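Local coordinates for CELL WALL surface anchor family protein (Streptococcus pneumoniae, PDB 2X9Z), which probably forms the repeating backbone of the pneumococcal pilus, the surface fibre involved in cell adhesion, at residues A[1-6]-A[134-139]; A[49-54]-A[93-98]; A[54-59]-A[87-92]; A[62-67]-A[117-122]. The protein carries 1 engineered substitution. All blocks are in the same frame, centred on the assembly; numbering follows the deposited sequence. Where two conformers were deposited one is given.

Contact 1 (A[1-6]-A[134-139])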
loop_
_atom_site.group_PDB
_atom_site.type_symbol
_atom_site.label_atom_id
_atom_site.label_comp_id
_atom_site.label_asym_id
_atom_site.label_seq_id
_atom_site.Cartn_x
_atom_site.Cartn_y
_atom_site.Cartn_z
ATOM N N ALA A 1 20.283 9.678 0.861
ATOM C CA ALA A 1 20.077 8.324 0.354
ATOM C C ALA A 1 18.678 7.827 0.688
ATOM O O ALA A 1 18.232 7.917 1.832
ATOM C CB ALA A 1 21.126 7.374 0.919
ATOM N N LYS A 2 17.992 7.297 -0.319
ATOM C CA LYS A 2 16.618 6.843 -0.165
ATOM C C LYS A 2 16.535 5.393 0.291
ATOM O O LYS A 2 17.389 4.573 -0.045
ATOM C CB LYS A 2 15.869 7.003 -1.487
ATOM C CG LYS A 2 15.679 8.450 -1.914
ATOM C CD LYS A 2 15.718 8.614 -3.427
ATOM C CE LYS A 2 14.690 7.739 -4.132
ATOM N NZ LYS A 2 15.137 6.324 -4.268
ATOM N N PRO A 3 15.496 5.069 1.065
ATOM C CA PRO A 3 15.242 3.660 1.367
ATOM C C PRO A 3 14.789 2.937 0.097
ATOM O O PRO A 3 14.381 3.591 -0.868
ATOM C CB PRO A 3 14.125 3.721 2.413
ATOM C CG PRO A 3 13.435 5.034 2.200
ATOM C CD PRO A 3 14.423 5.964 1.536
ATOM N N LYS A 4 14.895 1.613 0.089
ATOM C CA LYS A 4 14.490 0.804 -1.060
ATOM C C LYS A 4 13.573 -0.302 -0.582
ATOM O O LYS A 4 13.676 -0.736 0.559
ATOM C CB LYS A 4 15.717 0.200 -1.743
ATOM C CG LYS A 4 16.688 1.237 -2.301
ATOM C CD LYS A 4 17.827 0.581 -3.074
ATOM C CE LYS A 4 18.630 -0.359 -2.194
ATOM N NZ LYS A 4 19.359 0.356 -1.115
ATOM N N ILE A 5 12.680 -0.763 -1.449
ATOM C CA ILE A 5 11.702 -1.771 -1.050
ATOM C C ILE A 5 11.374 -2.733 -2.179
ATOM O O ILE A 5 11.464 -2.377 -3.351
ATOM C CB ILE A 5 10.397 -1.103 -0.552
ATOM C CG1 ILE A 5 9.470 -2.114 0.126
ATOM C CG2 ILE A 5 9.690 -0.380 -1.692
ATOM C CD1 ILE A 5 8.377 -1.457 0.933
ATOM N N ASP A 6 11.013 -3.954 -1.810
ATOM C CA ASP A 6 10.474 -4.894 -2.771
ATOM C C ASP A 6 9.438 -5.764 -2.074
ATOM O O ASP A 6 9.514 -5.989 -0.858
ATOM C CB ASP A 6 11.579 -5.765 -3.358
ATOM C CG ASP A 6 11.095 -6.599 -4.537
ATOM O OD1 ASP A 6 10.221 -6.126 -5.305
ATOM O OD2 ASP A 6 11.586 -7.734 -4.697
ATOM N N VAL A 134 1.294 -2.147 -1.551
ATOM C CA VAL A 134 1.990 -1.750 -0.338
ATOM C C VAL A 134 2.583 -0.368 -0.514
ATOM O O VAL A 134 2.985 0.020 -1.621
ATOM C CB VAL A 134 3.146 -2.720 -0.029
ATOM C CG1 VAL A 134 4.139 -2.103 0.960
ATOM C CG2 VAL A 134 2.609 -4.020 0.500
ATOM N N THR A 135 2.630 0.380 0.580
ATOM C CA THR A 135 3.450 1.577 0.636
ATOM C C THR A 135 4.346 1.527 1.847
ATOM O O THR A 135 3.985 0.961 2.889
ATOM C CB THR A 135 2.634 2.903 0.714
ATOM O OG1 THR A 135 1.748 2.887 1.849
ATOM C CG2 THR A 135 1.852 3.147 -0.560
ATOM N N PHE A 136 5.523 2.121 1.698
ATOM C CA PHE A 136 6.364 2.472 2.831
ATOM C C PHE A 136 6.271 3.981 2.977
ATOM O O PHE A 136 6.729 4.728 2.106
ATOM C CB PHE A 136 7.814 2.032 2.621
ATOM C CG PHE A 136 8.724 2.356 3.774
ATOM C CD1 PHE A 136 8.430 1.907 5.057
ATOM C CD2 PHE A 136 9.875 3.109 3.579
ATOM C CE1 PHE A 136 9.263 2.200 6.123
ATOM C CE2 PHE A 136 10.716 3.402 4.645
ATOM C CZ PHE A 136 10.408 2.946 5.914
ATOM N N ASN A 137 5.629 4.411 4.057
ATOM C CA ASN A 137 5.425 5.823 4.349
ATOM C C ASN A 137 6.399 6.226 5.427
ATOM O O ASN A 137 6.368 5.687 6.534
ATOM C CB ASN A 137 3.991 6.056 4.803
ATOM C CG ASN A 137 2.996 5.496 3.814
ATOM O OD1 ASN A 137 2.641 6.155 2.816
ATOM N ND2 ASN A 137 2.558 4.263 4.053
ATOM N N TYR A 138 7.283 7.155 5.090
ATOM C CA TYR A 138 8.398 7.483 5.965
ATOM C C TYR A 138 8.766 8.957 5.848
ATOM O O TYR A 138 8.313 9.656 4.941
ATOM C CB TYR A 138 9.615 6.622 5.590
ATOM C CG TYR A 138 10.318 7.108 4.339
ATOM C CD1 TYR A 138 9.811 6.830 3.071
ATOM C CD2 TYR A 138 11.492 7.846 4.425
ATOM C CE1 TYR A 138 10.454 7.282 1.926
ATOM C CE2 TYR A 138 12.140 8.303 3.288
ATOM C CZ TYR A 138 11.618 8.022 2.040
ATOM O OH TYR A 138 12.275 8.474 0.911
ATOM N N GLY A 139 9.618 9.418 6.749
ATOM C CA GLY A 139 10.149 10.758 6.646
ATOM C C GLY A 139 10.759 11.203 7.949
ATOM O O GLY A 139 10.643 10.523 8.971
#
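The ring of Pro-3 rests on one face of the Tyr-138 phenol, the two side chains coming from opposite directions. Pro-3 CG makes the CH-pi contact, 3.7 Å from the Tyr-138 ring centroid and shifted toward the rim, 18° off the ring normal. Pro-3 CD goes on to the phenol end, 3.4 Å from Tyr-138 OH. The same CG also faces the rim of a second aromatic: Phe-136 CE2 comes to 4.0 Å of Pro-3 CG near the plane of the Phe-136 ring, so one proline covers the face of one ring and meets the edge of another. Tyr-138 has CG between its backbone N and carbonyl carbon (chi1 77°), which stands its ring up toward residues 1-6. Farther along, Ile-5 sends only its terminal methyl across. Ile-5 CD1 lies 3.9 Å from Phe-136 CB, the two side chains crossing obliquely, and 4.3 Å from Val-134 CG1. No hydrogen bond joins the segments, which run roughly antiparallel but are held apart by their side chains, Ile-5 and Phe-136 having CA atoms 7.8 Å apart. The contact joins the two sheets face to face across the sandwich interior: strand 4-9 borders strand 33-42, whose Ile-38 also touches Ile-5 and Val-134, while strand 130-139 lies beside strand 50-57, from which Trp-53 brings its indole against the Phe-136 ring.

Contact 2 (A[49-54]-A[93-98]); sequences ATANWS and LKLTDA
Trp-53 and Leu-93 form an antiparallel hydrogen-bonded pair in which each backbone N-H and C=O is matched by the other residue. Trp-53 N gives to Leu-93 O at 2.8 Å in an almost straight bond (177°), and Leu-93 N returns one to Trp-53 O at 2.8 Å. One step on, Leu-95 N donates to Ala-51 O at 3.0 Å. There the direct pairing ends and a water takes over, accepting from Ala-51 N at 2.9 Å and donating to Leu-95 O at 2.8 Å. Between the bonded pairs, Leu-93 O also receives a CA-H...O contact from Asn-52 CA. The Trp-53 indole, with CG anti to the carbonyl carbon (chi1 -66°), lies side by side with Leu-93 and turns its benzo edge to Leu-95: CZ3 of Trp-53 is 3.9 Å from Leu-95 CG. Its NE1 is satisfied away from this contact, by Thr-40 OG1 on strand 33-42. Leu-95 CD1 closes on Ala-51 CB at 3.9 Å, and Leu-100 of helix 97-103 touches both residues. The chemistry thus divides between backbone groups of Ala-51, Trp-53, Leu-93 and Leu-95 that are paired or water-bridged across the strands and an oily face of Trp-53, Leu-93 and Leu-95 suited to the sandwich interior.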
loop_
_atom_site.group_PDB
_atom_site.type_symbol
_atom_site.label_atom_id
_atom_site.label_comp_id
_atom_site.label_asym_id
_atom_site.label_seq_id
_atom_site.Cartn_x
_atom_site.Cartn_y
_atom_site.Cartn_z
ATOM N N ALA A 49 11.174 9.941 11.635
ATOM C CA ALA A 49 10.136 10.089 12.650
ATOM C C ALA A 49 9.060 9.023 12.466
ATOM O O ALA A 49 8.344 8.692 13.408
ATOM C CB ALA A 49 9.504 11.476 12.559
ATOM N N THR A 50 8.937 8.508 11.245
ATOM C CA THR A 50 7.944 7.493 10.918
ATOM C C THR A 50 8.542 6.478 9.956
ATOM O O THR A 50 9.235 6.843 8.999
ATOM C CB THR A 50 6.684 8.115 10.267
ATOM O OG1 THR A 50 6.064 9.022 11.188
ATOM C CG2 THR A 50 5.680 7.032 9.855
ATOM N N ALA A 51 8.279 5.206 10.240
ATOM C CA ALA A 51 8.559 4.110 9.328
ATOM C C ALA A 51 7.334 3.205 9.379
ATOM O O ALA A 51 7.181 2.404 10.302
ATOM C CB ALA A 51 9.810 3.361 9.742
ATOM N N ASN A 52 6.462 3.363 8.386
ATOM C CA ASN A 52 5.165 2.699 8.352
ATOM C C ASN A 52 4.989 1.893 7.065
ATOM O O ASN A 52 5.272 2.403 5.976
ATOM C CB ASN A 52 4.068 3.765 8.451
ATOM C CG ASN A 52 2.665 3.187 8.384
ATOM O OD1 ASN A 52 2.166 2.623 9.360
ATOM N ND2 ASN A 52 2.010 3.346 7.232
ATOM N N TRP A 53 4.509 0.660 7.192
ATOM C CA TRP A 53 4.172 -0.157 6.031
ATOM C C TRP A 53 2.666 -0.398 6.021
ATOM O O TRP A 53 2.078 -0.734 7.044
ATOM C CB TRP A 53 4.892 -1.509 6.055
ATOM C CG TRP A 53 6.383 -1.415 5.912
ATOM C CD1 TRP A 53 7.111 -1.550 4.754
ATOM C CD2 TRP A 53 7.334 -1.158 6.959
ATOM N NE1 TRP A 53 8.451 -1.402 5.023
ATOM C CE2 TRP A 53 8.615 -1.159 6.364
ATOM C CE3 TRP A 53 7.227 -0.930 8.336
ATOM C CZ2 TRP A 53 9.779 -0.943 7.099
ATOM C CZ3 TRP A 53 8.386 -0.714 9.063
ATOM C CH2 TRP A 53 9.646 -0.724 8.441
ATOM N N SER A 54 2.054 -0.253 4.857
ATOM C CA SER A 54 0.618 -0.399 4.721
ATOM C C SER A 54 0.379 -1.342 3.538
ATOM O O SER A 54 0.936 -1.141 2.460
ATOM C CB SER A 54 -0.008 0.980 4.480
ATOM O OG SER A 54 -1.419 0.927 4.382
ATOM N N LEU A 93 1.653 -1.649 9.691
ATOM C CA LEU A 93 2.671 -1.952 10.695
ATOM C C LEU A 93 3.576 -0.735 10.794
ATOM O O LEU A 93 4.176 -0.327 9.802
ATOM C CB LEU A 93 3.485 -3.195 10.307
ATOM C CG LEU A 93 4.443 -3.768 11.367
ATOM C CD1 LEU A 93 4.759 -5.232 11.080
ATOM C CD2 LEU A 93 5.739 -2.963 11.494
ATOM N N LYS A 94 3.660 -0.146 11.981
ATOM C CA LYS A 94 4.474 1.040 12.165
ATOM C C LYS A 94 5.480 0.818 13.285
ATOM O O LYS A 94 5.165 0.199 14.305
ATOM C CB LYS A 94 3.588 2.236 12.496
ATOM C CG LYS A 94 2.926 2.172 13.854
ATOM C CD LYS A 94 2.421 3.536 14.269
ATOM C CE LYS A 94 2.918 3.897 15.649
ATOM N NZ LYS A 94 2.622 5.318 15.966
ATOM N N LEU A 95 6.698 1.315 13.099
ATOM C CA LEU A 95 7.684 1.220 14.166
ATOM C C LEU A 95 7.365 2.228 15.273
ATOM O O LEU A 95 7.013 3.378 14.995
ATOM C CB LEU A 95 9.100 1.451 13.636
ATOM C CG LEU A 95 9.593 0.459 12.584
ATOM C CD1 LEU A 95 11.077 0.668 12.327
ATOM C CD2 LEU A 95 9.322 -0.987 13.003
ATOM N N THR A 96 7.467 1.790 16.526
ATOM C CA THR A 96 7.371 2.702 17.663
ATOM C C THR A 96 8.722 3.385 17.842
ATOM O O THR A 96 9.663 3.111 17.099
ATOM C CB THR A 96 7.080 1.937 18.949
ATOM O OG1 THR A 96 8.165 1.039 19.194
ATOM C CG2 THR A 96 5.783 1.147 18.834
ATOM N N ASP A 97 8.840 4.260 18.836
ATOM C CA ASP A 97 10.136 4.869 19.100
ATOM C C ASP A 97 11.196 3.797 19.385
ATOM O O ASP A 97 12.347 3.912 18.946
ATOM C CB ASP A 97 10.045 5.865 20.256
ATOM C CG ASP A 97 9.295 7.135 19.877
ATOM O OD1 ASP A 97 9.024 7.342 18.672
ATOM O OD2 ASP A 97 8.981 7.930 20.785
ATOM N N ALA A 98 10.805 2.751 20.112
ATOM C CA ALA A 98 11.720 1.654 20.428
ATOM C C ALA A 98 12.192 0.942 19.153
ATOM O O ALA A 98 13.360 0.579 19.029
ATOM C CB ALA A 98 11.068 0.667 21.384
HETATM O O HOH W 1 6.644 4.837 12.663
#

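Contact 3 (A[54-59]-A[87-92])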
loop_
_atom_site.group_PDB
_atom_site.type_symbol
_atom_site.label_atom_id
_atom_site.label_comp_id
_atom_site.label_asym_id
_atom_site.label_seq_id
_atom_site.Cartn_x
_atom_site.Cartn_y
_atom_site.Cartn_z
ATOM N N SER A 54 2.054 -0.253 4.857
ATOM C CA SER A 54 0.618 -0.399 4.721
ATOM C C SER A 54 0.379 -1.342 3.538
ATOM O O SER A 54 0.936 -1.141 2.460
ATOM C CB SER A 54 -0.008 0.980 4.480
ATOM O OG SER A 54 -1.419 0.927 4.382
ATOM N N ASP A 55 -0.451 -2.360 3.739
ATOM C CA ASP A 55 -0.644 -3.411 2.748
ATOM C C ASP A 55 -2.132 -3.750 2.615
ATOM O O ASP A 55 -2.807 -4.001 3.609
ATOM C CB ASP A 55 0.154 -4.635 3.206
ATOM C CG ASP A 55 0.308 -5.694 2.141
ATOM O OD1 ASP A 55 -0.388 -5.680 1.100
ATOM O OD2 ASP A 55 1.156 -6.579 2.380
ATOM N N ARG A 56 -2.648 -3.755 1.390
ATOM C CA ARG A 56 -4.020 -4.204 1.141
ATOM C C ARG A 56 -4.028 -5.129 -0.055
ATOM O O ARG A 56 -3.147 -5.055 -0.910
ATOM C CB ARG A 56 -4.960 -3.025 0.888
ATOM C CG ARG A 56 -5.142 -2.089 2.075
ATOM C CD ARG A 56 -5.909 -2.774 3.216
ATOM N NE ARG A 56 -6.236 -1.863 4.321
ATOM C CZ ARG A 56 -5.381 -1.476 5.263
ATOM N NH1 ARG A 56 -4.126 -1.897 5.236
ATOM N NH2 ARG A 56 -5.780 -0.654 6.226
HETATM N N MSE A 57 -5.020 -6.006 -0.131
HETATM C CA MSE A 57 -5.047 -6.957 -1.237
HETATM C C MSE A 57 -6.445 -7.157 -1.801
HETATM O O MSE A 57 -7.452 -6.862 -1.146
HETATM C CB MSE A 57 -4.390 -8.276 -0.833
HETATM C CG MSE A 57 -5.039 -8.971 0.349
HETATM SE SE MSE A 57 -3.733 -10.064 1.324
HETATM C CE MSE A 57 -2.809 -8.581 2.199
ATOM N N THR A 58 -6.502 -7.632 -3.038
ATOM C CA THR A 58 -7.776 -7.775 -3.743
ATOM C C THR A 58 -8.585 -8.940 -3.169
ATOM O O THR A 58 -8.044 -9.801 -2.473
ATOM C CB THR A 58 -7.561 -7.885 -5.260
ATOM O OG1 THR A 58 -6.672 -8.969 -5.535
ATOM C CG2 THR A 58 -6.927 -6.592 -5.781
ATOM N N GLU A 59 -9.885 -8.952 -3.446
ATOM C CA GLU A 59 -10.813 -9.765 -2.662
ATOM C C GLU A 59 -10.632 -11.282 -2.791
ATOM O O GLU A 59 -11.077 -12.029 -1.918
ATOM C CB GLU A 59 -12.262 -9.366 -2.948
ATOM C CG GLU A 59 -12.727 -9.689 -4.345
ATOM C CD GLU A 59 -14.222 -9.483 -4.523
ATOM O OE1 GLU A 59 -14.889 -9.007 -3.582
ATOM O OE2 GLU A 59 -14.735 -9.800 -5.607
ATOM N N VAL A 87 -6.702 -5.785 9.489
ATOM C CA VAL A 87 -8.093 -5.686 9.071
ATOM C C VAL A 87 -8.385 -6.787 8.056
ATOM O O VAL A 87 -7.504 -7.585 7.714
ATOM C CB VAL A 87 -8.422 -4.290 8.495
ATOM C CG1 VAL A 87 -8.269 -3.227 9.573
ATOM C CG2 VAL A 87 -7.529 -3.976 7.299
ATOM N N ALA A 88 -9.617 -6.835 7.570
ATOM C CA ALA A 88 -10.025 -7.944 6.721
ATOM C C ALA A 88 -9.174 -8.068 5.459
ATOM O O ALA A 88 -8.891 -9.172 5.000
ATOM C CB ALA A 88 -11.509 -7.837 6.362
ATOM N N THR A 89 -8.756 -6.932 4.912
ATOM C CA THR A 89 -8.078 -6.912 3.617
ATOM C C THR A 89 -6.571 -6.652 3.682
ATOM O O THR A 89 -5.940 -6.472 2.640
ATOM C CB THR A 89 -8.720 -5.869 2.668
ATOM O OG1 THR A 89 -8.681 -4.576 3.285
ATOM C CG2 THR A 89 -10.166 -6.244 2.355
ATOM N N GLY A 90 -5.994 -6.626 4.880
ATOM C CA GLY A 90 -4.567 -6.381 5.009
ATOM C C GLY A 90 -4.172 -5.839 6.361
ATOM O O GLY A 90 -4.812 -6.133 7.363
ATOM N N PHE A 91 -3.120 -5.033 6.390
ATOM C CA PHE A 91 -2.588 -4.591 7.663
ATOM C C PHE A 91 -1.761 -3.327 7.524
ATOM O O PHE A 91 -1.368 -2.935 6.413
ATOM C CB PHE A 91 -1.733 -5.692 8.294
ATOM C CG PHE A 91 -0.481 -6.004 7.517
ATOM C CD1 PHE A 91 0.709 -5.323 7.770
ATOM C CD2 PHE A 91 -0.494 -6.970 6.521
ATOM C CE1 PHE A 91 1.862 -5.609 7.041
ATOM C CE2 PHE A 91 0.656 -7.258 5.798
ATOM C CZ PHE A 91 1.834 -6.579 6.060
ATOM N N ASP A 92 -1.504 -2.699 8.663
ATOM C CA ASP A 92 -0.588 -1.571 8.758
ATOM C C ASP A 92 0.357 -1.861 9.912
ATOM O O ASP A 92 -0.081 -2.290 10.980
ATOM C CB ASP A 92 -1.361 -0.280 9.026
ATOM C CG ASP A 92 -2.282 0.093 7.888
ATOM O OD1 ASP A 92 -1.884 0.957 7.094
ATOM O OD2 ASP A 92 -3.399 -0.469 7.784
#
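Arg-56 forms an end-on salt bridge with Asp-92, NH1 and NH2 both converging on OD2. NH2 of Arg-56 lies 2.9 Å from Asp-92 OD2, on the syn lone pair of that oxygen. NH1 meets it from above the carboxylate plane, the two flat groups standing 82° apart. The bend at chi2 (-68°) folds the arginine back over its own strand, where NH1 also donates to Asp-55 O at 3.0 Å. Asp-92 is fixed at its other oxygen, OD1, by Ser-54 OG at 2.8 Å. NH2 has a second carboxylate, Glu-231, whereas the buried NE finds no partner.

Packing is tightest along the strands. Asp-55 N bonds Phe-91 O at 2.9 Å, and Phe-91 N bonds Asp-55 O. Gly-90, lacking a side chain, brings CA to 3.3 Å from Asp-55 O. Over the Phe-91 ring face, Asp-55 CB sits 4.0 Å from the centroid, and Tyr-116 and Phe-63 pack on the same ring from the second sheet. The turn end is looser: exposed Thr-89 gives its carbonyl to Met-57 N (a selenomethionine here), while its OG1 merely lies 3.3 Å from Arg-56 CD, and Val-87 CG2 covers one guanidinium face.

Residues 87-90 form the type I turn of the hairpin joining strands 82-87 and 90-95, docked on central strand 50-57. Asp-55, whose OD1 is hydrogen-bonded to Lys-7 NZ, recalls the acidic residues beside isopeptide-forming lysines of Gram-positive pilin domains, though that role is only inferred here.

Contact 4 (A[62-67]-A[117-122]); sequences AFNKGT and SATLND
This is an antiparallel strand pairing followed by a turn, within the five-stranded sheet where strand 110-120 lies between strands 33-42 and 61-72. Ala-62 and Thr-119 are the hydrogen-bonded pair: Ala-62 N gives to Thr-119 O at 2.8 Å, and Thr-119 N answers to Ala-62 O at 2.8 Å. Phe-63 and Ala-118 follow as a non-hydrogen-bonded pair on the other face, where both touch Met-57 of the opposing sheet. Asn-64 N then donates to Ser-117 O at 3.0 Å. Residues Asn-64 to Thr-67 form a type II turn, with Gly-66 at the position of positive phi (93°).

Thr-67 meets Ser-117 N with a side chain instead of a backbone carbonyl. Its OG1, set between the backbone N and carbonyl carbon (chi1 68°), donates to Asn-64 O at 2.7 Å, in the carbonyl plane, and accepts from Ser-117 N at 3.0 Å in a nearly straight bond (170°). The backbone bond from Thr-67 N to Asn-64 O is weak, so the hydroxyl, at shorter range, supplements it. Asn-64 lies across Thr-119 at about a right angle, its CB 3.3 Å from Ser-117 O. At the far end, Asn-121 ND2 passes Ala-62 CB at 3.7 Å and donates to Glu-59 O, while OD1 accepts from Lys-123 N. The chemistry is largely polar and backbone-led, with one threonine hydroxyl, as donor and acceptor together, joining the turn to the neighbouring strand.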
loop_
_atom_site.group_PDB
_atom_site.type_symbol
_atom_site.label_atom_id
_atom_site.label_comp_id
_atom_site.label_asym_id
_atom_site.label_seq_id
_atom_site.Cartn_x
_atom_site.Cartn_y
_atom_site.Cartn_z
ATOM N N ALA A 62 -7.619 -13.767 0.728
ATOM C CA ALA A 62 -8.024 -13.520 2.108
ATOM C C ALA A 62 -6.789 -13.385 2.981
ATOM O O ALA A 62 -6.089 -14.364 3.235
ATOM C CB ALA A 62 -8.909 -14.648 2.628
ATOM N N PHE A 63 -6.519 -12.170 3.440
ATOM C CA PHE A 63 -5.422 -11.935 4.374
ATOM C C PHE A 63 -5.542 -12.857 5.591
ATOM O O PHE A 63 -6.610 -12.956 6.186
ATOM C CB PHE A 63 -5.409 -10.473 4.822
ATOM C CG PHE A 63 -4.398 -10.184 5.897
ATOM C CD1 PHE A 63 -3.050 -10.430 5.684
ATOM C CD2 PHE A 63 -4.802 -9.699 7.129
ATOM C CE1 PHE A 63 -2.117 -10.187 6.683
ATOM C CE2 PHE A 63 -3.874 -9.447 8.130
ATOM C CZ PHE A 63 -2.532 -9.698 7.906
ATOM N N ASN A 64 -4.456 -13.543 5.947
ATOM C CA ASN A 64 -4.479 -14.443 7.101
ATOM C C ASN A 64 -4.051 -13.720 8.382
ATOM O O ASN A 64 -2.853 -13.534 8.660
ATOM C CB ASN A 64 -3.590 -15.673 6.859
ATOM C CG ASN A 64 -4.110 -16.567 5.744
ATOM O OD1 ASN A 64 -5.304 -16.586 5.448
ATOM N ND2 ASN A 64 -3.208 -17.322 5.128
ATOM N N LYS A 65 -5.032 -13.300 9.168
ATOM C CA LYS A 65 -4.725 -12.576 10.396
ATOM C C LYS A 65 -3.897 -13.428 11.343
ATOM O O LYS A 65 -4.109 -14.635 11.449
ATOM C CB LYS A 65 -6.003 -12.118 11.088
ATOM C CG LYS A 65 -6.815 -11.128 10.275
ATOM C CD LYS A 65 -8.066 -10.740 11.031
ATOM C CE LYS A 65 -8.846 -9.674 10.298
ATOM N NZ LYS A 65 -10.084 -9.364 11.064
ATOM N N GLY A 66 -2.951 -12.794 12.028
ATOM C CA GLY A 66 -2.123 -13.478 13.003
ATOM C C GLY A 66 -0.823 -13.999 12.416
ATOM O O GLY A 66 0.011 -14.527 13.154
ATOM N N THR A 67 -0.644 -13.858 11.102
ATOM C CA THR A 67 0.535 -14.414 10.435
ATOM C C THR A 67 1.676 -13.424 10.201
ATOM O O THR A 67 2.698 -13.797 9.631
ATOM C CB THR A 67 0.183 -15.081 9.075
ATOM O OG1 THR A 67 -0.234 -14.091 8.126
ATOM C CG2 THR A 67 -0.920 -16.123 9.254
ATOM N N SER A 117 0.932 -14.417 5.346
ATOM C CA SER A 117 0.314 -15.205 4.290
ATOM C C SER A 117 -1.106 -14.748 4.001
ATOM O O SER A 117 -1.713 -14.004 4.787
ATOM C CB SER A 117 0.351 -16.697 4.619
ATOM O OG SER A 117 -0.421 -16.988 5.768
ATOM N N ALA A 118 -1.615 -15.189 2.854
ATOM C CA ALA A 118 -2.999 -14.966 2.467
ATOM C C ALA A 118 -3.484 -16.232 1.794
ATOM O O ALA A 118 -2.686 -17.034 1.330
ATOM C CB ALA A 118 -3.107 -13.788 1.527
ATOM N N THR A 119 -4.795 -16.420 1.756
ATOM C CA THR A 119 -5.366 -17.630 1.187
ATOM C C THR A 119 -6.145 -17.288 -0.072
ATOM O O THR A 119 -6.983 -16.389 -0.059
ATOM C CB THR A 119 -6.325 -18.280 2.192
ATOM O OG1 THR A 119 -5.619 -18.549 3.404
ATOM C CG2 THR A 119 -6.888 -19.582 1.649
ATOM N N LEU A 120 -5.878 -18.001 -1.160
ATOM C CA LEU A 120 -6.673 -17.817 -2.367
ATOM C C LEU A 120 -8.072 -18.376 -2.113
ATOM O O LEU A 120 -8.219 -19.528 -1.710
ATOM C CB LEU A 120 -6.021 -18.500 -3.576
ATOM C CG LEU A 120 -6.632 -18.188 -4.945
ATOM C CD1 LEU A 120 -6.440 -16.722 -5.295
ATOM C CD2 LEU A 120 -6.035 -19.078 -6.023
ATOM N N ASN A 121 -9.097 -17.558 -2.316
ATOM C CA ASN A 121 -10.457 -17.967 -1.971
ATOM C C ASN A 121 -11.384 -18.076 -3.180
ATOM O O ASN A 121 -10.988 -17.781 -4.305
ATOM C CB ASN A 121 -11.042 -17.037 -0.903
ATOM C CG ASN A 121 -11.206 -15.615 -1.399
ATOM O OD1 ASN A 121 -11.789 -15.390 -2.454
ATOM N ND2 ASN A 121 -10.674 -14.647 -0.650
ATOM N N ASP A 122 -12.620 -18.502 -2.941
ATOM C CA ASP A 122 -13.548 -18.800 -4.036
ATOM C C ASP A 122 -14.150 -17.568 -4.714
ATOM O O ASP A 122 -15.019 -17.692 -5.579
ATOM C CB ASP A 122 -14.644 -19.784 -3.598
ATOM C CG ASP A 122 -15.491 -19.262 -2.449
ATOM O OD1 ASP A 122 -15.390 -18.062 -2.120
ATOM O OD2 ASP A 122 -16.270 -20.062 -1.878
#

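From the N terminus, residues 1-6 open the widest loop, closed only when strand 130-139 arrives in contact 1; the other three contacts nest inside it. Strand 50-57 then meets strand 90-95 twice: contact 3, over residues 54-59 and 87-92, is nested inside contact 2, and the two share Ser-54. Contact 4 starts within both of these loops at residues 62-67 but closes later, at 117-122, so it crosses them. Contacts 2 and 3 build one sheet, contact 4 builds the other, and contact 1 spans the two. Phe-63 bridges contacts 3 and 4, whose centres lie about 10 Å apart.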